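Local coordinates for A-type flavoprotein (Giardia intestinalis, PDB 2Q9U), which probably scavenges dioxygen, passing electrons from a flavin mononucleotide in a flavodoxin-like domain to a diiron centre in a beta-lactamase-like domain, at residues A104-T109 / E123-L128; K79-N84 / H99-A104; D55-P60 / A91-D96; I46-P51 / L136-R141. All coordinates share one frame; numbering follows the deposited sequence.

Contact 1 of 4, residues A104-T109 / E123-L128; sequences ATFVCT and EKATWL
Phe106 carries the backbone pairing between 104-109 and 123-128, giving both its N-H and its carbonyl to the other strand. Its N meets Thr126 O at 2.7 Å in a nearly straight bond (168° at the hydrogen), and its O receives Leu128 N at 2.8 Å from a donor tilted out of the carbonyl plane. Cys108 N continues the pattern to Leu128 O with a longer bond of 3.2 Å. Beyond the first direct bond, a water bridges the strands: it donates to Ala104 O and accepts from Thr126 N.

Apolar contacts divide between the two sides of the sheet. On the side of Phe106 and Trp127, the indole lies with CE3 3.8 Å from Phe106 CB, and Ala125 CB approaches the phenyl ring at CD2. Cys108 adds a sulfur-aromatic contact, its SG 3.7 Å from Trp127 CZ3 and oblique to the ring; chi1 of 56° sets the sulfur between backbone N and carbonyl carbon, which swings it to the indole. On the side of Val107 and Leu128, the closer contact comes from Thr105, whose CG2 reaches over the neighbouring backbone to lie 3.6 Å from Leu128 CB; Val107 CG2 stands beside it, 4.2 Å from Leu128 CB. Thr105 OG1 borders the methyl of Thr126.

Gln113, Leu116 and Lys117 of helix 110-120 pack against the indole. Two parallel strands joined through that helix make a beta-alpha-beta unit, here the one that brings in strand 127-129 at one edge of a mixed sheet in the beta-lactamase-like domain.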
# COMPACT_ATOMS: atom_id res chain seq x y z
N ALA A 104 -43.49 -3.45 -10.09
CA ALA A 104 -43.20 -2.66 -8.90
C ALA A 104 -43.44 -1.17 -9.09
O ALA A 104 -43.30 -0.65 -10.19
CB ALA A 104 -41.75 -2.91 -8.45
N THR A 105 -43.76 -0.50 -8.00
CA THR A 105 -43.77 0.94 -7.89
C THR A 105 -42.63 1.33 -6.95
O THR A 105 -42.47 0.73 -5.88
CB THR A 105 -45.12 1.42 -7.31
OG1 THR A 105 -46.18 1.07 -8.23
CG2 THR A 105 -45.15 2.92 -7.09
N PHE A 106 -41.85 2.33 -7.36
CA PHE A 106 -40.72 2.83 -6.57
C PHE A 106 -41.25 3.89 -5.62
O PHE A 106 -41.91 4.85 -6.07
CB PHE A 106 -39.60 3.32 -7.50
CG PHE A 106 -38.86 2.21 -8.14
CD1 PHE A 106 -37.77 1.61 -7.49
CD2 PHE A 106 -39.29 1.69 -9.36
CE1 PHE A 106 -37.09 0.52 -8.07
CE2 PHE A 106 -38.64 0.61 -9.94
CZ PHE A 106 -37.53 0.02 -9.29
N VAL A 107 -41.00 3.70 -4.33
CA VAL A 107 -41.60 4.51 -3.28
C VAL A 107 -40.49 5.30 -2.61
O VAL A 107 -39.55 4.72 -2.07
CB VAL A 107 -42.27 3.63 -2.20
CG1 VAL A 107 -42.87 4.49 -1.09
CG2 VAL A 107 -43.33 2.70 -2.80
N CYS A 108 -40.61 6.62 -2.62
CA CYS A 108 -39.62 7.48 -2.00
C CYS A 108 -40.15 8.89 -1.91
O CYS A 108 -41.24 9.19 -2.42
CB CYS A 108 -38.33 7.46 -2.85
SG CYS A 108 -38.58 7.93 -4.61
N THR A 109 -39.39 9.76 -1.26
CA THR A 109 -39.72 11.17 -1.15
C THR A 109 -39.41 11.88 -2.48
O THR A 109 -38.72 11.33 -3.35
CB THR A 109 -38.90 11.86 -0.04
OG1 THR A 109 -37.51 11.75 -0.35
CG2 THR A 109 -39.18 11.24 1.36
N GLU A 123 -36.24 6.08 -16.48
CA GLU A 123 -37.19 6.85 -17.28
C GLU A 123 -38.58 6.23 -17.32
O GLU A 123 -39.57 6.96 -17.36
CB GLU A 123 -36.66 7.08 -18.71
CG GLU A 123 -35.47 8.06 -18.78
CD GLU A 123 -34.10 7.43 -18.47
OE1 GLU A 123 -34.02 6.22 -18.14
OE2 GLU A 123 -33.09 8.17 -18.58
N LYS A 124 -38.66 4.90 -17.32
CA LYS A 124 -39.96 4.23 -17.39
C LYS A 124 -40.50 3.72 -16.04
O LYS A 124 -41.50 3.00 -16.00
CB LYS A 124 -39.95 3.10 -18.43
N ALA A 125 -39.85 4.11 -14.94
CA ALA A 125 -40.32 3.72 -13.60
C ALA A 125 -41.69 4.28 -13.24
O ALA A 125 -42.04 5.41 -13.63
CB ALA A 125 -39.28 4.13 -12.54
N THR A 126 -42.45 3.49 -12.47
CA THR A 126 -43.68 3.94 -11.80
C THR A 126 -43.33 4.33 -10.37
O THR A 126 -42.71 3.56 -9.63
CB THR A 126 -44.75 2.81 -11.79
OG1 THR A 126 -45.07 2.48 -13.14
CG2 THR A 126 -46.04 3.24 -11.09
N TRP A 127 -43.72 5.55 -10.00
CA TRP A 127 -43.34 6.14 -8.72
C TRP A 127 -44.55 6.32 -7.82
O TRP A 127 -45.67 6.52 -8.28
CB TRP A 127 -42.71 7.52 -8.97
CG TRP A 127 -41.51 7.51 -9.86
CD1 TRP A 127 -41.47 7.74 -11.22
CD2 TRP A 127 -40.16 7.30 -9.45
NE1 TRP A 127 -40.17 7.65 -11.67
CE2 TRP A 127 -39.34 7.40 -10.60
CE3 TRP A 127 -39.56 7.01 -8.21
CZ2 TRP A 127 -37.96 7.21 -10.55
CZ3 TRP A 127 -38.17 6.85 -8.15
CH2 TRP A 127 -37.39 6.95 -9.32
N LEU A 128 -44.31 6.23 -6.51
CA LEU A 128 -45.24 6.70 -5.51
C LEU A 128 -44.44 7.62 -4.61
O LEU A 128 -43.55 7.17 -3.88
CB LEU A 128 -45.84 5.54 -4.70
CG LEU A 128 -46.74 5.95 -3.53
CD1 LEU A 128 -47.94 6.81 -3.99
CD2 LEU A 128 -47.19 4.71 -2.75
O HOH W 1 -41.59 0.80 -11.84

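Contact 2 of 4, residues K79-N84 / H99-A104; sequences KYVVMN and HKFTNA
Phe101 turns one face of its ring to Val81, whose CG2 stands 4.2 Å above the plane, displaced toward the rim. The ring also meets Trp65 with the two planes inclined at about 60°, and Leu66 and Ile69 of helix 62-72 touch it too, so the phenyl lies between that helix and strand 80-82. The contact belongs to the alpha/beta layering of the beta-lactamase-like domain: a type I beta turn from Phe101 to Ala104, closed by Ala104 N to Phe101 O at 3.2 Å, leads the chain into strand 105-108 beside strand 80-82.

Val81 serves two neighbours with one methyl. With CG1 anti to the backbone N (chi1 -177°), CG2 falls beside that nitrogen and faces the turn, where it lies 4.1 Å from Ala104 CB as well as over the phenyl. Phe101 is itself the centre of an inverse gamma turn, a tight bend at the start of the beta turn.

Nearer the surface the two segments are linked through polar groups. Asn103 is held from outside, its ND2 bonded to Asp76 O. A CA-H...O contact joins Ala104 CA to Lys79 O at 3.3 Å, and a single water spans the rim, accepting from Lys79 NZ at 2.9 Å and donating to Asn103 O at 2.6 Å.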
# COMPACT_ATOMS: atom_id res chain seq x y z
N LYS A 79 -44.27 -5.72 -5.42
CA LYS A 79 -45.18 -4.57 -5.60
C LYS A 79 -44.52 -3.21 -5.31
O LYS A 79 -44.79 -2.24 -6.01
CB LYS A 79 -46.45 -4.73 -4.74
CG LYS A 79 -47.39 -3.45 -4.68
CD LYS A 79 -48.00 -3.13 -6.07
CE LYS A 79 -48.82 -1.84 -6.07
NZ LYS A 79 -49.48 -1.69 -7.42
N TYR A 80 -43.68 -3.16 -4.27
CA TYR A 80 -43.01 -1.91 -3.88
C TYR A 80 -41.51 -2.11 -3.68
O TYR A 80 -41.05 -3.12 -3.09
CB TYR A 80 -43.60 -1.32 -2.59
CG TYR A 80 -45.07 -0.96 -2.69
CD1 TYR A 80 -45.49 0.09 -3.51
CD2 TYR A 80 -46.03 -1.67 -1.97
CE1 TYR A 80 -46.86 0.42 -3.61
CE2 TYR A 80 -47.39 -1.34 -2.06
CZ TYR A 80 -47.79 -0.30 -2.89
OH TYR A 80 -49.14 0.01 -2.98
N VAL A 81 -40.75 -1.15 -4.18
CA VAL A 81 -39.32 -1.01 -3.82
C VAL A 81 -39.19 0.37 -3.18
O VAL A 81 -39.38 1.40 -3.83
CB VAL A 81 -38.39 -1.13 -5.02
CG1 VAL A 81 -36.92 -1.04 -4.57
CG2 VAL A 81 -38.64 -2.44 -5.76
N VAL A 82 -38.89 0.35 -1.89
CA VAL A 82 -38.74 1.55 -1.11
C VAL A 82 -37.27 1.98 -1.11
O VAL A 82 -36.39 1.21 -0.72
CB VAL A 82 -39.19 1.33 0.35
CG1 VAL A 82 -38.86 2.54 1.22
CG2 VAL A 82 -40.69 0.94 0.45
N MET A 83 -37.04 3.23 -1.50
CA MET A 83 -35.69 3.81 -1.57
C MET A 83 -35.52 4.93 -0.56
O MET A 83 -36.22 5.93 -0.62
CB MET A 83 -35.42 4.31 -3.01
CG MET A 83 -35.36 3.19 -4.08
SD MET A 83 -34.14 1.90 -3.78
CE MET A 83 -32.60 2.79 -4.02
N ASN A 84 -34.59 4.75 0.39
CA ASN A 84 -34.42 5.68 1.49
C ASN A 84 -33.43 6.77 1.14
O ASN A 84 -33.35 7.77 1.85
CB ASN A 84 -33.86 4.92 2.71
CG ASN A 84 -34.91 4.05 3.38
OD1 ASN A 84 -34.72 2.83 3.54
ND2 ASN A 84 -36.00 4.66 3.77
N HIS A 99 -35.97 -2.18 -14.41
CA HIS A 99 -37.03 -2.80 -15.23
C HIS A 99 -37.35 -4.24 -14.85
O HIS A 99 -38.40 -4.76 -15.23
CB HIS A 99 -36.64 -2.81 -16.71
CG HIS A 99 -37.02 -1.57 -17.44
ND1 HIS A 99 -38.29 -1.05 -17.41
CD2 HIS A 99 -36.28 -0.75 -18.23
CE1 HIS A 99 -38.33 0.04 -18.16
NE2 HIS A 99 -37.12 0.25 -18.66
N LYS A 100 -36.45 -4.88 -14.11
CA LYS A 100 -36.66 -6.28 -13.75
C LYS A 100 -37.81 -6.45 -12.79
O LYS A 100 -38.40 -7.54 -12.70
CB LYS A 100 -35.37 -6.94 -13.25
CG LYS A 100 -34.28 -6.93 -14.33
CD LYS A 100 -33.06 -7.69 -13.93
CE LYS A 100 -31.98 -7.68 -15.04
NZ LYS A 100 -30.77 -8.44 -14.60
N PHE A 101 -38.14 -5.39 -12.06
CA PHE A 101 -39.29 -5.38 -11.20
C PHE A 101 -40.49 -4.93 -12.04
O PHE A 101 -40.92 -3.77 -11.97
CB PHE A 101 -39.05 -4.46 -9.99
CG PHE A 101 -37.85 -4.85 -9.18
CD1 PHE A 101 -37.94 -5.88 -8.22
CD2 PHE A 101 -36.63 -4.21 -9.38
CE1 PHE A 101 -36.81 -6.24 -7.46
CE2 PHE A 101 -35.49 -4.57 -8.63
CZ PHE A 101 -35.59 -5.58 -7.66
N THR A 102 -41.02 -5.87 -12.83
CA THR A 102 -42.05 -5.57 -13.86
C THR A 102 -43.26 -4.85 -13.31
O THR A 102 -43.83 -3.96 -13.95
CB THR A 102 -42.63 -6.87 -14.48
OG1 THR A 102 -41.66 -7.92 -14.44
CG2 THR A 102 -43.04 -6.61 -15.90
N ASN A 103 -43.67 -5.28 -12.13
CA ASN A 103 -44.90 -4.79 -11.55
C ASN A 103 -44.74 -3.87 -10.37
O ASN A 103 -45.73 -3.50 -9.73
CB ASN A 103 -45.81 -5.97 -11.22
CG ASN A 103 -46.41 -6.59 -12.47
OD1 ASN A 103 -47.04 -5.90 -13.28
ND2 ASN A 103 -46.22 -7.88 -12.63
N ALA A 104 -43.49 -3.45 -10.09
CA ALA A 104 -43.20 -2.66 -8.90
C ALA A 104 -43.44 -1.17 -9.09
O ALA A 104 -43.30 -0.65 -10.19
CB ALA A 104 -41.75 -2.91 -8.45
O HOH W 2 -46.98 -1.38 -8.80

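Contact 3 of 4, residues D55-P60 / A91-D96; sequences DSVKYP and ASSLKD
Ser93 grips the carbonyl of Val57 twice, and these two hydrogen bonds to one oxygen form the tight part of the contact. Ser93 N reaches Val57 O at 3.1 Å, while Ser93 OG donates to the same oxygen at 2.8 Å from a position well above the carbonyl plane. The two donors therefore come from different directions, which restricts the carbonyl's freedom to turn. The hydroxyl is brought there by chi1 of -71°, beside its own backbone N.

Next to it, Ser92 OG accepts the N-H of Tyr59 at 2.7 Å and is also hydrogen-bonded to Gly88 O, tying the 55-60 loop to the chain just ahead of the turn. Successive serines thus bond to the backbone of the other segment, one as donor and one as acceptor. They sit inside a type I beta turn, Ala91 to Leu94, that runs into the short helix 94-97. The opposing loop follows strand 52-54 and precedes helix 62-72, so the contact joins two connections of the beta-lactamase-like domain.

Deeper in, the Leu94 methyl CD2 packs against the Ser56 side chain, 4.0 Å from CB and 3.9 Å from OG, and Trp65 and Met83 border both residues. The buried Ser56 hydroxyl thus faces carbon, with no polar partner in the model.

Toward solvent the contact thins out. Tyr59 meets Ser92 with CB and one ring edge, CD2 3.3 Å from Ser92 OG, and the rest of the ring extends past the turn. Lys58 turns away from 91-96 on its own course, its chain bent at chi3 and its NZ hydrogen-bonded to Tyr41 OH.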
# COMPACT_ATOMS: atom_id res chain seq x y z
N ASP A 55 -34.57 -0.68 -0.16
CA ASP A 55 -33.26 -0.33 -0.70
C ASP A 55 -32.68 -1.26 -1.77
O ASP A 55 -33.16 -2.37 -1.97
CB ASP A 55 -32.25 -0.01 0.45
CG ASP A 55 -32.66 1.26 1.22
OD1 ASP A 55 -33.18 2.22 0.57
OD2 ASP A 55 -32.49 1.28 2.47
N SER A 56 -31.65 -0.78 -2.47
CA SER A 56 -30.92 -1.59 -3.43
C SER A 56 -29.45 -1.69 -2.98
O SER A 56 -29.15 -1.50 -1.79
CB SER A 56 -31.07 -0.97 -4.83
OG SER A 56 -30.49 -1.78 -5.84
N VAL A 57 -28.55 -1.99 -3.92
CA VAL A 57 -27.11 -2.17 -3.63
C VAL A 57 -26.30 -1.58 -4.79
O VAL A 57 -26.84 -1.34 -5.87
CB VAL A 57 -26.68 -3.66 -3.46
CG1 VAL A 57 -27.46 -4.38 -2.31
CG2 VAL A 57 -26.84 -4.44 -4.75
N LYS A 58 -24.99 -1.41 -4.56
CA LYS A 58 -24.04 -0.90 -5.55
C LYS A 58 -24.07 -1.81 -6.80
O LYS A 58 -24.08 -3.04 -6.65
CB LYS A 58 -22.65 -0.90 -4.93
CG LYS A 58 -21.69 0.14 -5.51
CD LYS A 58 -20.28 -0.09 -4.93
CE LYS A 58 -20.03 0.62 -3.59
NZ LYS A 58 -18.59 0.48 -3.07
N TYR A 59 -24.05 -1.20 -8.00
CA TYR A 59 -24.24 -1.93 -9.28
C TYR A 59 -23.38 -3.20 -9.52
O TYR A 59 -23.87 -4.14 -10.12
CB TYR A 59 -24.17 -0.95 -10.50
CG TYR A 59 -22.76 -0.47 -10.77
CD1 TYR A 59 -21.87 -1.24 -11.56
CD2 TYR A 59 -22.29 0.71 -10.19
CE1 TYR A 59 -20.55 -0.82 -11.78
CE2 TYR A 59 -20.97 1.16 -10.41
CZ TYR A 59 -20.10 0.38 -11.21
OH TYR A 59 -18.79 0.79 -11.41
N PRO A 60 -22.12 -3.27 -9.02
CA PRO A 60 -21.40 -4.52 -9.26
C PRO A 60 -22.05 -5.77 -8.68
O PRO A 60 -21.76 -6.86 -9.14
CB PRO A 60 -20.03 -4.28 -8.61
CG PRO A 60 -19.91 -2.79 -8.60
CD PRO A 60 -21.28 -2.30 -8.31
N ALA A 91 -28.15 2.17 -4.36
CA ALA A 91 -29.07 2.54 -5.44
C ALA A 91 -28.62 2.23 -6.86
O ALA A 91 -29.46 2.11 -7.75
CB ALA A 91 -29.48 4.06 -5.31
N SER A 92 -27.30 2.10 -7.08
CA SER A 92 -26.82 2.14 -8.46
C SER A 92 -27.19 0.93 -9.32
O SER A 92 -27.19 1.03 -10.57
CB SER A 92 -25.33 2.45 -8.54
OG SER A 92 -24.55 1.47 -7.89
N SER A 93 -27.53 -0.19 -8.68
CA SER A 93 -28.09 -1.35 -9.43
C SER A 93 -29.38 -0.98 -10.16
O SER A 93 -29.78 -1.65 -11.11
CB SER A 93 -28.34 -2.54 -8.51
OG SER A 93 -27.14 -3.14 -8.05
N LEU A 94 -30.07 0.07 -9.73
CA LEU A 94 -31.32 0.42 -10.39
C LEU A 94 -31.11 0.96 -11.81
O LEU A 94 -32.00 0.82 -12.66
CB LEU A 94 -32.14 1.41 -9.56
CG LEU A 94 -32.58 0.98 -8.15
CD1 LEU A 94 -33.42 2.06 -7.53
CD2 LEU A 94 -33.28 -0.38 -8.17
N LYS A 95 -29.96 1.59 -12.07
CA LYS A 95 -29.69 2.13 -13.42
C LYS A 95 -30.00 1.12 -14.52
O LYS A 95 -30.77 1.40 -15.44
CB LYS A 95 -28.25 2.64 -13.55
CG LYS A 95 -28.00 3.41 -14.84
CD LYS A 95 -26.62 4.04 -14.87
CE LYS A 95 -26.51 5.02 -16.04
NZ LYS A 95 -27.09 4.49 -17.33
N ASP A 96 -29.40 -0.06 -14.42
CA ASP A 96 -29.45 -1.04 -15.50
C ASP A 96 -30.61 -2.01 -15.30
O ASP A 96 -30.92 -2.81 -16.19
CB ASP A 96 -28.13 -1.82 -15.58
CG ASP A 96 -27.08 -1.09 -16.40
OD1 ASP A 96 -27.45 -0.38 -17.35
OD2 ASP A 96 -25.88 -1.24 -16.09

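Contact 4 of 4, residues I46-P51 / L136-R141; sequences IDDECP and LKIGKR
Ile138 and Asp48 bury more surface here than any other residues, one mainly by apolar packing, the other by hydrogen bonds to its carboxylate. Together with Arg141 they join the loop between strands 39-46 and 52-54 of one sheet to the turn between strands 136-137 and 142-147 of the other, at the edge of the beta-lactamase-like sandwich.

The Ile138 side chain crosses that of Ile46 at about a right angle, CD1 lying 3.8 Å from Ile46 CG2, while its CB packs on Cys50 CB. Its carbonyl oxygen accepts Cys50 N at 2.8 Å, fixing the loop at the same residue.

The carboxylate of Asp48 spreads over the backbone of the turn. OD1 receives Lys140 N at 2.9 Å on its syn side and Glu49 N of its own loop on the anti side; OD2 takes Arg141 N, also syn, at 2.9 Å. Two amides meet OD1 and one meets OD2, an array that would probably stabilise the negative charge.

Arg141 adds a salt bridge whose hydrogen bond is weak, the carboxylate and guanidinium planes standing 86° apart. Ile46 CG2 lies over one face of the guanidinium, and Asp164 pairs with NE from outside. NH1 is shared: it makes the weak bond to Asp48 OD2 at 3.0 Å and hydrogen-bonds to Asp47 O, which lies off the guanidinium plane, at 3.3 Å.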
# COMPACT_ATOMS: atom_id res chain seq x y z
N ILE A 46 -39.72 -7.78 2.60
CA ILE A 46 -40.85 -7.95 3.51
C ILE A 46 -41.90 -8.83 2.85
O ILE A 46 -42.48 -8.47 1.81
CB ILE A 46 -41.48 -6.61 3.94
CG1 ILE A 46 -40.40 -5.69 4.52
CG2 ILE A 46 -42.61 -6.87 5.00
CD1 ILE A 46 -40.83 -4.23 4.63
N ASP A 47 -42.15 -9.99 3.45
CA ASP A 47 -43.12 -10.95 2.93
C ASP A 47 -44.50 -10.50 3.40
O ASP A 47 -44.92 -10.83 4.52
CB ASP A 47 -42.80 -12.35 3.49
CG ASP A 47 -43.80 -13.41 3.05
OD1 ASP A 47 -44.68 -13.11 2.21
OD2 ASP A 47 -43.69 -14.55 3.56
N ASP A 48 -45.22 -9.74 2.57
CA ASP A 48 -46.56 -9.32 2.94
C ASP A 48 -47.47 -9.41 1.70
O ASP A 48 -47.05 -9.90 0.64
CB ASP A 48 -46.55 -7.90 3.54
CG ASP A 48 -47.62 -7.71 4.62
OD1 ASP A 48 -48.70 -8.35 4.55
OD2 ASP A 48 -47.37 -6.90 5.54
N GLU A 49 -48.72 -8.96 1.84
CA GLU A 49 -49.68 -9.03 0.74
C GLU A 49 -49.18 -8.25 -0.48
O GLU A 49 -49.40 -8.66 -1.63
CB GLU A 49 -51.06 -8.52 1.20
CG GLU A 49 -51.70 -9.46 2.25
CD GLU A 49 -52.91 -8.84 2.94
OE1 GLU A 49 -53.55 -7.93 2.35
OE2 GLU A 49 -53.22 -9.26 4.09
N CYS A 50 -48.48 -7.15 -0.22
CA CYS A 50 -47.76 -6.40 -1.26
C CYS A 50 -46.27 -6.60 -1.00
O CYS A 50 -45.70 -5.91 -0.16
CB CYS A 50 -48.07 -4.91 -1.11
SG CYS A 50 -49.81 -4.46 -1.31
N PRO A 51 -45.65 -7.59 -1.68
CA PRO A 51 -44.26 -7.93 -1.37
C PRO A 51 -43.36 -6.72 -1.61
O PRO A 51 -43.46 -6.07 -2.67
CB PRO A 51 -43.95 -9.08 -2.35
CG PRO A 51 -45.32 -9.71 -2.63
CD PRO A 51 -46.19 -8.46 -2.75
N LEU A 136 -48.17 3.94 3.92
CA LEU A 136 -48.26 2.95 2.86
C LEU A 136 -48.70 1.60 3.40
O LEU A 136 -47.98 0.97 4.19
CB LEU A 136 -46.93 2.79 2.13
CG LEU A 136 -46.95 1.73 1.02
CD1 LEU A 136 -47.98 2.05 -0.06
CD2 LEU A 136 -45.56 1.56 0.38
N LYS A 137 -49.87 1.13 2.96
CA LYS A 137 -50.35 -0.17 3.38
C LYS A 137 -49.75 -1.28 2.52
O LYS A 137 -49.84 -1.25 1.29
CB LYS A 137 -51.90 -0.21 3.37
CG LYS A 137 -52.43 -1.48 4.02
CD LYS A 137 -53.91 -1.33 4.39
CE LYS A 137 -54.17 -1.95 5.77
NZ LYS A 137 -53.82 -1.01 6.91
N ILE A 138 -49.13 -2.28 3.15
CA ILE A 138 -48.51 -3.37 2.39
C ILE A 138 -49.12 -4.72 2.72
O ILE A 138 -48.67 -5.74 2.22
CB ILE A 138 -46.94 -3.40 2.46
CG1 ILE A 138 -46.48 -3.72 3.89
CG2 ILE A 138 -46.34 -2.09 1.91
CD1 ILE A 138 -44.96 -4.07 4.05
N GLY A 139 -50.18 -4.70 3.53
CA GLY A 139 -50.95 -5.90 3.90
C GLY A 139 -51.25 -5.89 5.38
O GLY A 139 -51.97 -5.02 5.87
N LYS A 140 -50.69 -6.87 6.09
CA LYS A 140 -50.71 -6.87 7.56
C LYS A 140 -49.94 -5.67 8.10
O LYS A 140 -50.28 -5.14 9.16
CB LYS A 140 -50.12 -8.19 8.10
CG LYS A 140 -50.88 -9.39 7.61
CD LYS A 140 -51.08 -10.43 8.71
CE LYS A 140 -52.51 -11.00 8.64
NZ LYS A 140 -53.54 -9.93 8.91
N ARG A 141 -48.92 -5.24 7.37
CA ARG A 141 -48.05 -4.15 7.82
C ARG A 141 -48.39 -2.83 7.12
O ARG A 141 -49.00 -2.81 6.05
CB ARG A 141 -46.56 -4.50 7.61
CG ARG A 141 -46.09 -5.75 8.38
CD ARG A 141 -44.64 -6.11 8.02
NE ARG A 141 -44.20 -7.41 8.52
CZ ARG A 141 -44.48 -8.58 7.94
NH1 ARG A 141 -45.29 -8.63 6.89
NH2 ARG A 141 -44.00 -9.72 8.44
O HOH W 3 -45.07 -11.87 7.08

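Overall arrangement
All four contacts lie in the beta-lactamase-like domain; contacts 1 and 2 lie along the edge half of one mixed sheet, and contact 3 joins connections that follow its strands 52-54 and 80-82. Contacts 1 and 2, with centres about 7 Å apart, share Ala104 and meet where strands 80-82 and 105-108 are neighbours. Contact 3, centred about 12 Å from contact 2, lies nearer the diiron site. Contact 4, about 13 Å from contact 2, joins this sheet to the second one. Along the chain, contact 4 encloses the other three; contacts 2 and 3 interleave, and contact 1 follows both. Local beta-alpha-beta connections are thus framed by one long-range closure between the sheets.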